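Local coordinates for uncharacterized protein (Bombyx mori, PDB 5AZ0) that is an aldo-keto reductase of the silkworm and probably reduces aldehydes or ketones with a nicotinamide cofactor, on the scaffold of a TIM barrel, at residues A[170-175]-A[189-194]; A[100-105]-A[131-136]; A[150-155]-A[182-187]; A[195-200]-A[221-226]. One frame throughout, in Å; residues are numbered along the deposited sequence. Where two conformers were deposited one is given.

Overall arrangement
Strands 100-105, 133-136, 172-175, 195-199 and 219-223 follow one another round the parallel barrel. Contact 2 and contact 4 are strand pairings, with centres about 14 Å apart. Contact 1, about 10 Å from contact 2 and 16 Å from contact 4 between centres, joins strand 172-175 to the loop leading into strand 195-199. Contact 3 packs two helices on the outside, its centre about 11 Å from that of contact 1, where L185 meets V174. Inside the barrel K104 NZ of contact 2 lies 2.9 Å from Q197 OE1 of contact 4, beside D70 and Y75, a cluster that resembles the active site of aldo-keto reductases.

Contact 1: residues A[170-175]-A[189-194]; sequences KAIGVS and CNVPPA
A buried backbone contact between I172 and A194 ties strand 172-175 of the TIM barrel to the loop that returns from helix 179-188, closing a beta-alpha-beta crossover just before strand 195-199 begins. The two chains run about 79° apart where they touch, and one strong bond holds them: A194 N donates to I172 O at 2.7 Å, nearly straight at 162° and in the carbonyl plane. The same oxygen receives a CA-H...O contact from P193 CA at 3.4 Å. Beyond this point the pairing continues as regular parallel sheet, V174 bonding to the backbone of V195. The P193 ring lies against the strand, P193 CB 4.0 Å from G173 CA. Farther out, I172 and V191 cross at about a right angle. I172 CG1 sits between its backbone N and carbonyl carbon (chi1 57°), and the extended end of the chain carries I172 CD1 to within 4.2 Å of V191 CG1. W157 of helix 153-165 covers I172 and V174 and donates from its indole nitrogen to V191 O, while N12 bonds to P193 O, which fixes the loop from two further parts of the fold. At the other end of the contact A171 CB meets A194 CB at 4.3 Å.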
loop_
_atom_site.group_PDB
_atom_site.type_symbol
_atom_site.label_atom_id
_atom_site.label_comp_id
_atom_site.label_asym_id
_atom_site.label_seq_id
_atom_site.Cartn_x
_atom_site.Cartn_y
_atom_site.Cartn_z
ATOM N N LYS A 170 -13.414 -9.270 -2.894
ATOM C CA LYS A 170 -14.493 -8.336 -3.348
ATOM C C LYS A 170 -13.920 -7.307 -4.346
ATOM O O LYS A 170 -14.659 -6.589 -4.931
ATOM C CB LYS A 170 -15.070 -7.551 -2.202
ATOM C CG LYS A 170 -15.719 -8.369 -1.101
ATOM C CD LYS A 170 -16.986 -9.039 -1.613
ATOM C CE LYS A 170 -18.139 -8.974 -0.570
ATOM N NZ LYS A 170 -19.498 -9.178 -1.177
ATOM N N ALA A 171 -12.604 -7.263 -4.522
ATOM C CA ALA A 171 -12.007 -6.327 -5.461
ATOM C C ALA A 171 -10.616 -6.765 -5.881
ATOM O O ALA A 171 -9.888 -7.398 -5.080
ATOM C CB ALA A 171 -11.955 -4.890 -4.891
ATOM N N ILE A 172 -10.241 -6.366 -7.110
ATOM C CA ILE A 172 -8.899 -6.632 -7.642
ATOM C C ILE A 172 -8.234 -5.331 -8.025
ATOM O O ILE A 172 -8.908 -4.389 -8.523
ATOM C CB ILE A 172 -8.942 -7.674 -8.804
ATOM C CG1 ILE A 172 -9.881 -7.202 -9.946
ATOM C CG2 ILE A 172 -9.418 -9.028 -8.308
ATOM C CD1 ILE A 172 -9.952 -8.097 -11.119
ATOM N N GLY A 173 -6.918 -5.283 -7.827
ATOM C CA GLY A 173 -6.120 -4.125 -8.101
ATOM C C GLY A 173 -4.679 -4.516 -8.372
ATOM O O GLY A 173 -4.321 -5.723 -8.346
ATOM N N VAL A 174 -3.834 -3.487 -8.549
ATOM C CA VAL A 174 -2.424 -3.653 -8.839
ATOM C C VAL A 174 -1.600 -2.804 -7.948
ATOM O O VAL A 174 -2.074 -1.923 -7.232
ATOM C CB VAL A 174 -2.096 -3.371 -10.361
ATOM C CG1 VAL A 174 -2.849 -4.321 -11.287
ATOM C CG2 VAL A 174 -2.408 -1.902 -10.768
ATOM N N SER A 175 -0.320 -3.053 -7.997
ATOM C CA SER A 175 0.606 -2.281 -7.258
ATOM C C SER A 175 1.890 -2.089 -8.101
ATOM O O SER A 175 2.329 -2.960 -8.797
ATOM C CB SER A 175 0.920 -2.993 -5.962
ATOM O OG SER A 175 1.746 -2.214 -5.126
ATOM N N CYS A 189 -8.230 -5.324 -20.145
ATOM C CA CYS A 189 -8.899 -6.130 -19.096
ATOM C C CYS A 189 -10.350 -6.316 -19.337
ATOM O O CYS A 189 -10.884 -5.616 -20.124
ATOM C CB CYS A 189 -8.708 -5.432 -17.760
ATOM S SG CYS A 189 -9.460 -3.784 -17.692
ATOM N N ASN A 190 -10.996 -7.268 -18.680
ATOM C CA ASN A 190 -12.442 -7.311 -18.645
ATOM C C ASN A 190 -12.954 -6.558 -17.415
ATOM O O ASN A 190 -13.980 -5.924 -17.478
ATOM C CB ASN A 190 -12.957 -8.757 -18.633
ATOM C CG ASN A 190 -12.659 -9.497 -19.950
ATOM O OD1 ASN A 190 -12.518 -8.916 -21.008
ATOM N ND2 ASN A 190 -12.518 -10.754 -19.860
ATOM N N VAL A 191 -12.268 -6.649 -16.297
ATOM C CA VAL A 191 -12.688 -5.926 -15.067
ATOM C C VAL A 191 -11.505 -5.012 -14.792
ATOM O O VAL A 191 -10.372 -5.493 -14.694
ATOM C CB VAL A 191 -12.929 -6.884 -13.899
ATOM C CG1 VAL A 191 -13.290 -6.123 -12.651
ATOM C CG2 VAL A 191 -14.006 -7.901 -14.217
ATOM N N PRO A 192 -11.737 -3.692 -14.631
ATOM C CA PRO A 192 -10.577 -2.852 -14.371
ATOM C C PRO A 192 -10.057 -2.976 -12.948
ATOM O O PRO A 192 -10.823 -3.311 -12.070
ATOM C CB PRO A 192 -11.113 -1.452 -14.608
ATOM C CG PRO A 192 -12.515 -1.567 -14.134
ATOM C CD PRO A 192 -13.001 -2.934 -14.479
ATOM N N PRO A 193 -8.781 -2.673 -12.727
ATOM C CA PRO A 193 -8.292 -2.603 -11.385
ATOM C C PRO A 193 -9.018 -1.518 -10.618
ATOM O O PRO A 193 -9.343 -0.442 -11.190
ATOM C CB PRO A 193 -6.857 -2.198 -11.553
ATOM C CG PRO A 193 -6.825 -1.439 -12.891
ATOM C CD PRO A 193 -7.789 -2.218 -13.718
ATOM N N ALA A 194 -9.223 -1.783 -9.325
ATOM C CA ALA A 194 -9.836 -0.861 -8.430
ATOM C C ALA A 194 -8.841 0.133 -7.907
ATOM O O ALA A 194 -9.208 1.262 -7.594
ATOM C CB ALA A 194 -10.469 -1.632 -7.271
#

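Contact 2: residues A[100-105]-A[131-136]; sequences FITTKV and VNLVLM
N132 and I101 exchange two hydrogen bonds where strands 100-105 and 133-136 of the TIM barrel begin to pair. I101 N donates to N132 OD1 at 2.9 Å, arriving 48° above the amide plane, while N132 N donates back to I101 O at 3.0 Å; R96 is a further donor to OD1. A weak bond from L133 N also reaches I101 O. From there the ladder of this beta-alpha-beta unit is regular and parallel: T103 N bonds to L133 O, L135 N to T103 O, and V105 N to L135 O at 2.9 Å. N132 CB lies over the centre of the F100 ring, a CH-pi contact of 3.6 Å to the centroid; F100 CG lies anti to the F100 N (chi1 -167°), which lays one ring face against N132 CB, and F100 CE1 reaches L133 CB. A serine in place of F100 would probably take the support from N132 CB and open a gap beside L133. On the barrel interior K104 runs alongside L135, its CE 3.9 Å from L135 CD1; K104 NZ ends among D70, Y75 and Q197, as in aldo-keto reductase active sites. The other face meets helices 112-126 and 153-165. There T103 bonds through OG1 to E78, its CG2 lies 3.9 Å from V131 CG1, and V105 CG2 meets V134 CG2 at 4.1 Å.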
loop_
_atom_site.group_PDB
_atom_site.type_symbol
_atom_site.label_atom_id
_atom_site.label_comp_id
_atom_site.label_asym_id
_atom_site.label_seq_id
_atom_site.Cartn_x
_atom_site.Cartn_y
_atom_site.Cartn_z
ATOM N N PHE A 100 -11.886 -3.552 6.083
ATOM C CA PHE A 100 -11.375 -3.599 4.738
ATOM C C PHE A 100 -10.000 -4.196 4.807
ATOM O O PHE A 100 -9.089 -3.543 5.287
ATOM C CB PHE A 100 -11.281 -2.185 4.149
ATOM C CG PHE A 100 -11.051 -2.178 2.672
ATOM C CD1 PHE A 100 -9.740 -2.426 2.130
ATOM C CD2 PHE A 100 -12.118 -2.050 1.816
ATOM C CE1 PHE A 100 -9.568 -2.490 0.755
ATOM C CE2 PHE A 100 -11.961 -2.112 0.436
ATOM C CZ PHE A 100 -10.697 -2.312 -0.102
ATOM N N ILE A 101 -9.827 -5.436 4.310
ATOM C CA ILE A 101 -8.561 -6.126 4.411
ATOM C C ILE A 101 -7.998 -6.444 3.050
ATOM O O ILE A 101 -8.676 -6.983 2.192
ATOM C CB ILE A 101 -8.749 -7.443 5.197
ATOM C CG1 ILE A 101 -9.224 -7.118 6.622
ATOM C CG2 ILE A 101 -7.449 -8.253 5.247
ATOM C CD1 ILE A 101 -9.727 -8.370 7.327
ATOM N N THR A 102 -6.772 -6.046 2.852
ATOM C CA THR A 102 -6.057 -6.206 1.550
ATOM C C THR A 102 -4.913 -7.206 1.692
ATOM O O THR A 102 -4.180 -7.181 2.690
ATOM C CB THR A 102 -5.423 -4.868 1.125
ATOM O OG1 THR A 102 -6.446 -3.930 0.816
ATOM C CG2 THR A 102 -4.587 -5.028 -0.170
ATOM N N THR A 103 -4.762 -8.105 0.733
ATOM C CA THR A 103 -3.536 -8.873 0.632
ATOM C C THR A 103 -3.012 -8.812 -0.828
ATOM O O THR A 103 -3.605 -8.145 -1.657
ATOM C CB THR A 103 -3.633 -10.320 1.178
ATOM O OG1 THR A 103 -2.293 -10.853 1.252
ATOM C CG2 THR A 103 -4.446 -11.194 0.286
ATOM N N LYS A 104 -1.904 -9.486 -1.108
ATOM C CA LYS A 104 -1.130 -9.267 -2.326
ATOM C C LYS A 104 -0.402 -10.566 -2.743
ATOM O O LYS A 104 -0.028 -11.345 -1.887
ATOM C CB LYS A 104 -0.164 -8.085 -2.221
ATOM C CG LYS A 104 -0.735 -6.845 -1.582
ATOM C CD LYS A 104 0.338 -5.777 -1.388
ATOM C CE LYS A 104 -0.249 -4.772 -0.401
ATOM N NZ LYS A 104 0.706 -3.783 0.067
ATOM N N VAL A 105 -0.310 -10.782 -4.047
ATOM C CA VAL A 105 0.251 -11.995 -4.675
ATOM C C VAL A 105 1.612 -11.569 -5.215
ATOM O O VAL A 105 1.724 -10.573 -6.069
ATOM C CB VAL A 105 -0.620 -12.389 -5.871
ATOM C CG1 VAL A 105 -0.014 -13.518 -6.720
ATOM C CG2 VAL A 105 -1.993 -12.816 -5.354
ATOM N N VAL A 131 -11.037 -11.652 1.019
ATOM C CA VAL A 131 -10.477 -10.345 1.291
ATOM C C VAL A 131 -11.354 -9.306 0.613
ATOM O O VAL A 131 -12.149 -9.637 -0.268
ATOM C CB VAL A 131 -9.010 -10.160 0.818
ATOM C CG1 VAL A 131 -8.009 -10.838 1.802
ATOM C CG2 VAL A 131 -8.777 -10.631 -0.616
ATOM N N ASN A 132 -11.182 -8.062 1.032
ATOM C CA ASN A 132 -11.845 -6.931 0.376
ATOM C C ASN A 132 -11.103 -6.511 -0.890
ATOM O O ASN A 132 -11.742 -6.004 -1.813
ATOM C CB ASN A 132 -11.963 -5.734 1.280
ATOM C CG ASN A 132 -12.787 -6.074 2.523
ATOM O OD1 ASN A 132 -12.256 -6.709 3.463
ATOM N ND2 ASN A 132 -14.091 -5.706 2.500
ATOM N N LEU A 133 -9.788 -6.718 -0.906
ATOM C CA LEU A 133 -9.002 -6.320 -2.048
ATOM C C LEU A 133 -7.785 -7.260 -2.185
ATOM O O LEU A 133 -7.130 -7.554 -1.189
ATOM C CB LEU A 133 -8.578 -4.846 -1.877
ATOM C CG LEU A 133 -7.600 -4.318 -2.937
ATOM C CD1 LEU A 133 -8.272 -4.274 -4.324
ATOM C CD2 LEU A 133 -7.193 -2.909 -2.506
ATOM N N VAL A 134 -7.481 -7.714 -3.405
ATOM C CA VAL A 134 -6.206 -8.383 -3.636
ATOM C C VAL A 134 -5.466 -7.687 -4.783
ATOM O O VAL A 134 -6.080 -7.387 -5.812
ATOM C CB VAL A 134 -6.426 -9.882 -3.852
ATOM C CG1 VAL A 134 -7.191 -10.195 -5.123
ATOM C CG2 VAL A 134 -5.094 -10.635 -3.873
ATOM N N LEU A 135 -4.181 -7.476 -4.601
ATOM C CA LEU A 135 -3.295 -6.843 -5.578
ATOM C C LEU A 135 -2.231 -7.755 -6.175
ATOM O O LEU A 135 -1.695 -8.656 -5.520
ATOM C CB LEU A 135 -2.559 -5.673 -4.937
ATOM C CG LEU A 135 -3.385 -4.706 -4.114
ATOM C CD1 LEU A 135 -2.515 -3.643 -3.425
ATOM C CD2 LEU A 135 -4.449 -4.041 -4.975
ATOM N N MET A 136 -1.913 -7.457 -7.421
ATOM C CA MET A 136 -0.678 -7.848 -8.040
ATOM C C MET A 136 0.435 -7.029 -7.485
ATOM O O MET A 136 0.525 -5.798 -7.678
ATOM C CB MET A 136 -0.806 -7.786 -9.557
ATOM C CG MET A 136 0.329 -8.569 -10.277
ATOM S SD MET A 136 0.365 -8.325 -12.068
ATOM C CE MET A 136 -1.364 -8.411 -12.579
#

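Contact 3: residues A[150-155]-A[182-187]; sequences KIDYLE and MKRLLT. With ACT (acetate ion), chain I.
D152 does two jobs with one carboxylate: it caps helix 153-165 and receives R184 of helix 179-188 end-on. R184 NH1 donates to D152 OD1 at 2.9 Å and R184 NH2 to D152 OD2 at 2.8 Å, both on the syn side and nearly in the guanidinium plane. OD1 also takes the N-cap bond from L154 N, which comes from well above the carboxylate plane. Replacing D152 by alanine would probably leave R184 without its charged mate and held by weaker contacts, and L154 N without its cap. The arginine chain, extended from CG to NE, passes the Y153 hydroxyl, with R184 CB 3.2 Å from Y153 OH; NH1 adds a weak bond to the same oxygen. Ring and guanidinium planes stand 86° apart. Y153 OH donates to an acetate oxygen, OXT, at 2.5 Å; the ion probably came from the crystallisation liquor. L154 CD1 lies over one guanidinium face, and L154 CD2 packs against L185 CD1 at 3.9 Å. This joins the two helices on the outside of the barrel: L185 and M182 rest on V174 of strand 172-175, and Y212 of helix 207-215 touches M182, K183 and L186.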
loop_
_atom_site.group_PDB
_atom_site.type_symbol
_atom_site.label_atom_id
_atom_site.label_comp_id
_atom_site.label_asym_id
_atom_site.label_seq_id
_atom_site.Cartn_x
_atom_site.Cartn_y
_atom_site.Cartn_z
ATOM N N LYS A 150 8.912 -14.033 -17.726
ATOM C CA LYS A 150 8.394 -13.294 -18.872
ATOM C C LYS A 150 6.958 -13.559 -19.076
ATOM O O LYS A 150 6.506 -13.757 -20.189
ATOM C CB LYS A 150 9.228 -13.623 -20.132
ATOM C CG LYS A 150 10.724 -13.241 -19.934
ATOM C CD LYS A 150 11.596 -13.576 -21.175
ATOM C CE LYS A 150 13.039 -13.122 -20.947
ATOM N NZ LYS A 150 13.792 -13.092 -22.233
ATOM N N ILE A 151 6.175 -13.566 -17.989
ATOM C CA ILE A 151 4.702 -13.691 -18.171
ATOM C C ILE A 151 4.140 -12.288 -18.260
ATOM O O ILE A 151 4.484 -11.433 -17.457
ATOM C CB ILE A 151 4.094 -14.433 -16.948
ATOM C CG1 ILE A 151 4.745 -15.829 -16.893
ATOM C CG2 ILE A 151 2.579 -14.530 -17.063
ATOM C CD1 ILE A 151 4.384 -16.598 -15.646
ATOM N N ASP A 152 3.313 -12.055 -19.253
ATOM C CA ASP A 152 2.623 -10.802 -19.375
ATOM C C ASP A 152 1.663 -10.609 -18.123
ATOM O O ASP A 152 0.995 -11.523 -17.726
ATOM C CB ASP A 152 1.829 -10.832 -20.652
ATOM C CG ASP A 152 1.255 -9.477 -21.021
ATOM O OD1 ASP A 152 1.368 -8.494 -20.230
ATOM O OD2 ASP A 152 0.693 -9.440 -22.120
ATOM N N TYR A 153 1.622 -9.408 -17.571
ATOM C CA TYR A 153 0.736 -9.072 -16.462
ATOM C C TYR A 153 -0.724 -9.180 -16.883
ATOM O O TYR A 153 -1.579 -9.418 -16.013
ATOM C CB TYR A 153 1.116 -7.703 -15.800
ATOM C CG TYR A 153 1.149 -6.553 -16.810
ATOM C CD1 TYR A 153 -0.015 -6.044 -17.341
ATOM C CD2 TYR A 153 2.361 -6.041 -17.271
ATOM C CE1 TYR A 153 -0.002 -5.043 -18.262
ATOM C CE2 TYR A 153 2.393 -5.021 -18.223
ATOM C CZ TYR A 153 1.217 -4.521 -18.712
ATOM O OH TYR A 153 1.211 -3.513 -19.659
ATOM N N LEU A 154 -1.007 -9.122 -18.200
ATOM C CA LEU A 154 -2.321 -9.431 -18.668
ATOM C C LEU A 154 -2.736 -10.864 -18.436
ATOM O O LEU A 154 -3.962 -11.099 -18.244
ATOM C CB LEU A 154 -2.580 -9.084 -20.172
ATOM C CG LEU A 154 -2.311 -7.622 -20.615
ATOM C CD1 LEU A 154 -2.632 -7.497 -22.128
ATOM C CD2 LEU A 154 -3.212 -6.647 -19.839
ATOM N N GLU A 155 -1.792 -11.824 -18.517
ATOM C CA GLU A 155 -2.127 -13.240 -18.212
ATOM C C GLU A 155 -2.391 -13.277 -16.731
ATOM O O GLU A 155 -3.353 -13.846 -16.325
ATOM C CB GLU A 155 -1.076 -14.366 -18.522
ATOM C CG GLU A 155 -1.640 -15.783 -18.139
ATOM C CD GLU A 155 -0.673 -16.981 -18.081
ATOM O OE1 GLU A 155 0.281 -16.932 -18.887
ATOM O OE2 GLU A 155 -0.916 -17.969 -17.282
ATOM N N MET A 182 -0.508 0.782 -16.702
ATOM C CA MET A 182 -1.931 1.068 -16.379
ATOM C C MET A 182 -2.765 1.211 -17.594
ATOM O O MET A 182 -3.896 0.629 -17.723
ATOM C CB MET A 182 -2.026 2.312 -15.505
ATOM C CG MET A 182 -1.496 2.103 -14.069
ATOM S SD MET A 182 -2.504 0.857 -13.148
ATOM C CE MET A 182 -4.172 1.352 -13.492
ATOM N N LYS A 183 -2.213 1.962 -18.551
ATOM C CA LYS A 183 -2.960 2.137 -19.836
ATOM C C LYS A 183 -3.212 0.813 -20.611
ATOM O O LYS A 183 -4.327 0.512 -21.104
ATOM C CB LYS A 183 -2.225 3.200 -20.681
ATOM C CG LYS A 183 -2.710 3.322 -22.096
ATOM C CD LYS A 183 -2.259 4.609 -22.802
ATOM C CE LYS A 183 -3.060 4.795 -24.115
ATOM N NZ LYS A 183 -2.701 6.024 -24.906
ATOM N N ARG A 184 -2.163 0.022 -20.743
ATOM C CA ARG A 184 -2.275 -1.265 -21.428
ATOM C C ARG A 184 -3.224 -2.206 -20.635
ATOM O O ARG A 184 -4.076 -2.911 -21.186
ATOM C CB ARG A 184 -0.887 -1.921 -21.542
ATOM C CG ARG A 184 -0.904 -3.168 -22.440
ATOM C CD ARG A 184 0.477 -3.440 -23.041
ATOM N NE ARG A 184 0.484 -4.797 -23.628
ATOM C CZ ARG A 184 0.672 -5.963 -22.976
ATOM N NH1 ARG A 184 0.847 -6.040 -21.661
ATOM N NH2 ARG A 184 0.655 -7.100 -23.663
ATOM N N LEU A 185 -3.099 -2.179 -19.317
ATOM C CA LEU A 185 -4.064 -3.021 -18.496
ATOM C C LEU A 185 -5.508 -2.578 -18.725
ATOM O O LEU A 185 -6.411 -3.375 -19.023
ATOM C CB LEU A 185 -3.631 -2.979 -17.009
ATOM C CG LEU A 185 -4.609 -3.718 -16.094
ATOM C CD1 LEU A 185 -4.763 -5.151 -16.542
ATOM C CD2 LEU A 185 -4.105 -3.637 -14.669
ATOM N N LEU A 186 -5.742 -1.278 -18.625
ATOM C CA LEU A 186 -7.100 -0.742 -18.781
ATOM C C LEU A 186 -7.683 -0.936 -20.191
ATOM O O LEU A 186 -8.902 -1.113 -20.356
ATOM C CB LEU A 186 -7.139 0.736 -18.387
ATOM C CG LEU A 186 -7.043 1.042 -16.883
ATOM C CD1 LEU A 186 -6.800 2.514 -16.693
ATOM C CD2 LEU A 186 -8.352 0.692 -16.226
ATOM N N THR A 187 -6.796 -0.986 -21.183
ATOM C CA THR A 187 -7.235 -1.194 -22.575
ATOM C C THR A 187 -7.598 -2.624 -22.821
ATOM O O THR A 187 -8.482 -2.891 -23.622
ATOM C CB THR A 187 -6.110 -0.832 -23.578
ATOM O OG1 THR A 187 -5.776 0.512 -23.366
ATOM C CG2 THR A 187 -6.539 -1.017 -25.050
HETATM C C ACT I . 3.886 -1.823 -20.875
HETATM O O ACT I . 4.884 -1.228 -20.419
HETATM O OXT ACT I . 3.516 -2.976 -20.504
HETATM C CH3 ACT I . 3.162 -1.064 -21.930
#

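Contact 4: residues A[195-200]-A[221-226]; sequences VNQIEV and VAYSPF
I198 and V221 lie at the heart of a parallel pairing between strands 195-199 and 219-223 of the TIM barrel, a beta-alpha-beta unit linked by helix 207-215. The backbone atoms are met in turn: V221 N donates to N196 O, I198 N to V221 O at 2.9 Å and 160°, and Y223 N to I198 O at 3.0 Å, arriving from above the carbonyl plane. V200 N closes the ladder with a weak bond to Y223 O, and V200 O receives an almost straight CA-H...O contact from P225 CA at 3.1 Å. Q197 O takes a bond from S175 OG and E199 O one from Q206 NE2. The polar side chains find their partners beyond the two strands. Q197, extended with CG anti to the backbone N (chi1 -179°), accepts through OE1 from K104 and donates through NE2 to D70, while its NE2 lies 3.5 Å from V221 CG1. E199 takes a bond from V313 N on OE1, and from T312 N and N201 on OE2. N196 ND2 donates to F177 O, and Y223 OH bonds to N176 OD1. The Y223 ring covers the backbone between I198 and E199, E199 N lying 3.6 Å above its plane and off-centre. V200 CB and A222 CB pack at 3.7 Å on the other face. A strand-end tyrosine followed by serine and proline is the family's usual nicotinamide platform; the tie from Y223 OH to N176 is consistent with a ring held ready for that cofactor, and Q197 bonded to K104 and D70 with this strand lining the probable active site.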
loop_
_atom_site.group_PDB
_atom_site.type_symbol
_atom_site.label_atom_id
_atom_site.label_comp_id
_atom_site.label_asym_id
_atom_site.label_seq_id
_atom_site.Cartn_x
_atom_site.Cartn_y
_atom_site.Cartn_z
ATOM N N VAL A 195 -7.611 -0.316 -7.662
ATOM C CA VAL A 195 -6.622 0.561 -7.173
ATOM C C VAL A 195 -5.305 0.311 -7.898
ATOM O O VAL A 195 -5.091 -0.753 -8.454
ATOM C CB VAL A 195 -6.366 0.428 -5.617
ATOM C CG1 VAL A 195 -7.641 0.429 -4.778
ATOM C CG2 VAL A 195 -5.532 -0.744 -5.287
ATOM N N ASN A 196 -4.403 1.269 -7.766
ATOM C CA ASN A 196 -2.974 1.121 -8.064
ATOM C C ASN A 196 -2.321 1.604 -6.861
ATOM O O ASN A 196 -2.464 2.799 -6.473
ATOM C CB ASN A 196 -2.538 1.962 -9.283
ATOM C CG ASN A 196 -1.085 1.703 -9.719
ATOM O OD1 ASN A 196 -0.471 0.718 -9.344
ATOM N ND2 ASN A 196 -0.546 2.610 -10.529
ATOM N N GLN A 197 -1.627 0.695 -6.196
ATOM C CA GLN A 197 -0.874 1.022 -4.965
ATOM C C GLN A 197 0.565 1.255 -5.297
ATOM O O GLN A 197 1.241 0.341 -5.781
ATOM C CB GLN A 197 -1.015 -0.061 -3.857
ATOM C CG GLN A 197 -0.264 0.307 -2.611
ATOM C CD GLN A 197 -0.428 -0.684 -1.421
ATOM O OE1 GLN A 197 0.539 -1.049 -0.820
ATOM N NE2 GLN A 197 -1.648 -1.004 -1.044
ATOM N N ILE A 198 1.050 2.461 -4.953
ATOM C CA ILE A 198 2.367 2.930 -5.371
ATOM C C ILE A 198 2.974 3.802 -4.314
ATOM O O ILE A 198 2.294 4.288 -3.423
ATOM C CB ILE A 198 2.287 3.809 -6.655
ATOM C CG1 ILE A 198 1.200 4.890 -6.502
ATOM C CG2 ILE A 198 2.041 2.952 -7.847
ATOM C CD1 ILE A 198 1.089 5.859 -7.628
ATOM N N GLU A 199 4.264 4.080 -4.439
ATOM C CA GLU A 199 4.857 5.134 -3.589
ATOM C C GLU A 199 4.398 6.516 -3.968
ATOM O O GLU A 199 4.510 6.907 -5.124
ATOM C CB GLU A 199 6.370 5.089 -3.656
ATOM C CG GLU A 199 7.053 6.145 -2.753
ATOM C CD GLU A 199 8.616 6.151 -2.903
ATOM O OE1 GLU A 199 9.218 5.173 -3.442
ATOM O OE2 GLU A 199 9.224 7.173 -2.533
ATOM N N VAL A 200 3.838 7.232 -2.996
ATOM C CA VAL A 200 3.563 8.663 -3.115
ATOM C C VAL A 200 3.936 9.299 -1.799
ATOM O O VAL A 200 3.612 8.794 -0.716
ATOM C CB VAL A 200 2.110 8.998 -3.393
ATOM C CG1 VAL A 200 1.997 10.408 -4.035
ATOM C CG2 VAL A 200 1.488 7.981 -4.339
ATOM N N VAL A 221 -3.338 4.450 -3.992
ATOM C CA VAL A 221 -3.070 4.112 -2.600
ATOM C C VAL A 221 -1.618 4.269 -2.431
ATOM O O VAL A 221 -0.867 3.623 -3.129
ATOM C CB VAL A 221 -3.527 2.676 -2.229
ATOM C CG1 VAL A 221 -3.007 2.250 -0.814
ATOM C CG2 VAL A 221 -5.058 2.579 -2.326
ATOM N N ALA A 222 -1.217 5.120 -1.480
ATOM C CA ALA A 222 0.195 5.435 -1.287
ATOM C C ALA A 222 0.836 4.597 -0.180
ATOM O O ALA A 222 0.393 4.699 0.963
ATOM C CB ALA A 222 0.351 6.905 -0.917
ATOM N N TYR A 223 1.860 3.836 -0.512
ATOM C CA TYR A 223 2.821 3.383 0.484
ATOM C C TYR A 223 4.030 4.313 0.587
ATOM O O TYR A 223 4.228 5.161 -0.265
ATOM C CB TYR A 223 3.214 1.940 0.270
ATOM C CG TYR A 223 4.105 1.590 -0.888
ATOM C CD1 TYR A 223 5.489 1.717 -0.794
ATOM C CD2 TYR A 223 3.582 1.094 -2.068
ATOM C CE1 TYR A 223 6.294 1.379 -1.852
ATOM C CE2 TYR A 223 4.389 0.738 -3.091
ATOM C CZ TYR A 223 5.733 0.885 -3.007
ATOM O OH TYR A 223 6.540 0.462 -4.074
ATOM N N SER A 224 4.807 4.166 1.665
ATOM C CA SER A 224 5.861 5.109 2.072
ATOM C C SER A 224 5.447 6.539 1.916
ATOM O O SER A 224 6.132 7.281 1.260
ATOM C CB SER A 224 7.151 4.938 1.263
ATOM O OG SER A 224 7.659 3.634 1.409
ATOM N N PRO A 225 4.328 6.927 2.509
ATOM C CA PRO A 225 3.767 8.252 2.380
ATOM C C PRO A 225 4.642 9.362 2.986
ATOM O O PRO A 225 4.458 10.522 2.641
ATOM C CB PRO A 225 2.407 8.134 3.077
ATOM C CG PRO A 225 2.640 7.036 4.104
ATOM C CD PRO A 225 3.550 6.072 3.428
ATOM N N PHE A 226 5.583 9.015 3.853
ATOM C CA PHE A 226 6.513 9.983 4.466
ATOM C C PHE A 226 7.861 10.030 3.750
ATOM O O PHE A 226 8.734 10.821 4.130
ATOM C CB PHE A 226 6.771 9.605 5.933
ATOM C CG PHE A 226 5.524 9.600 6.795
ATOM C CD1 PHE A 226 4.759 10.729 6.934
ATOM C CD2 PHE A 226 5.128 8.447 7.467
ATOM C CE1 PHE A 226 3.574 10.704 7.683
ATOM C CE2 PHE A 226 3.975 8.412 8.231
ATOM C CZ PHE A 226 3.216 9.545 8.383
#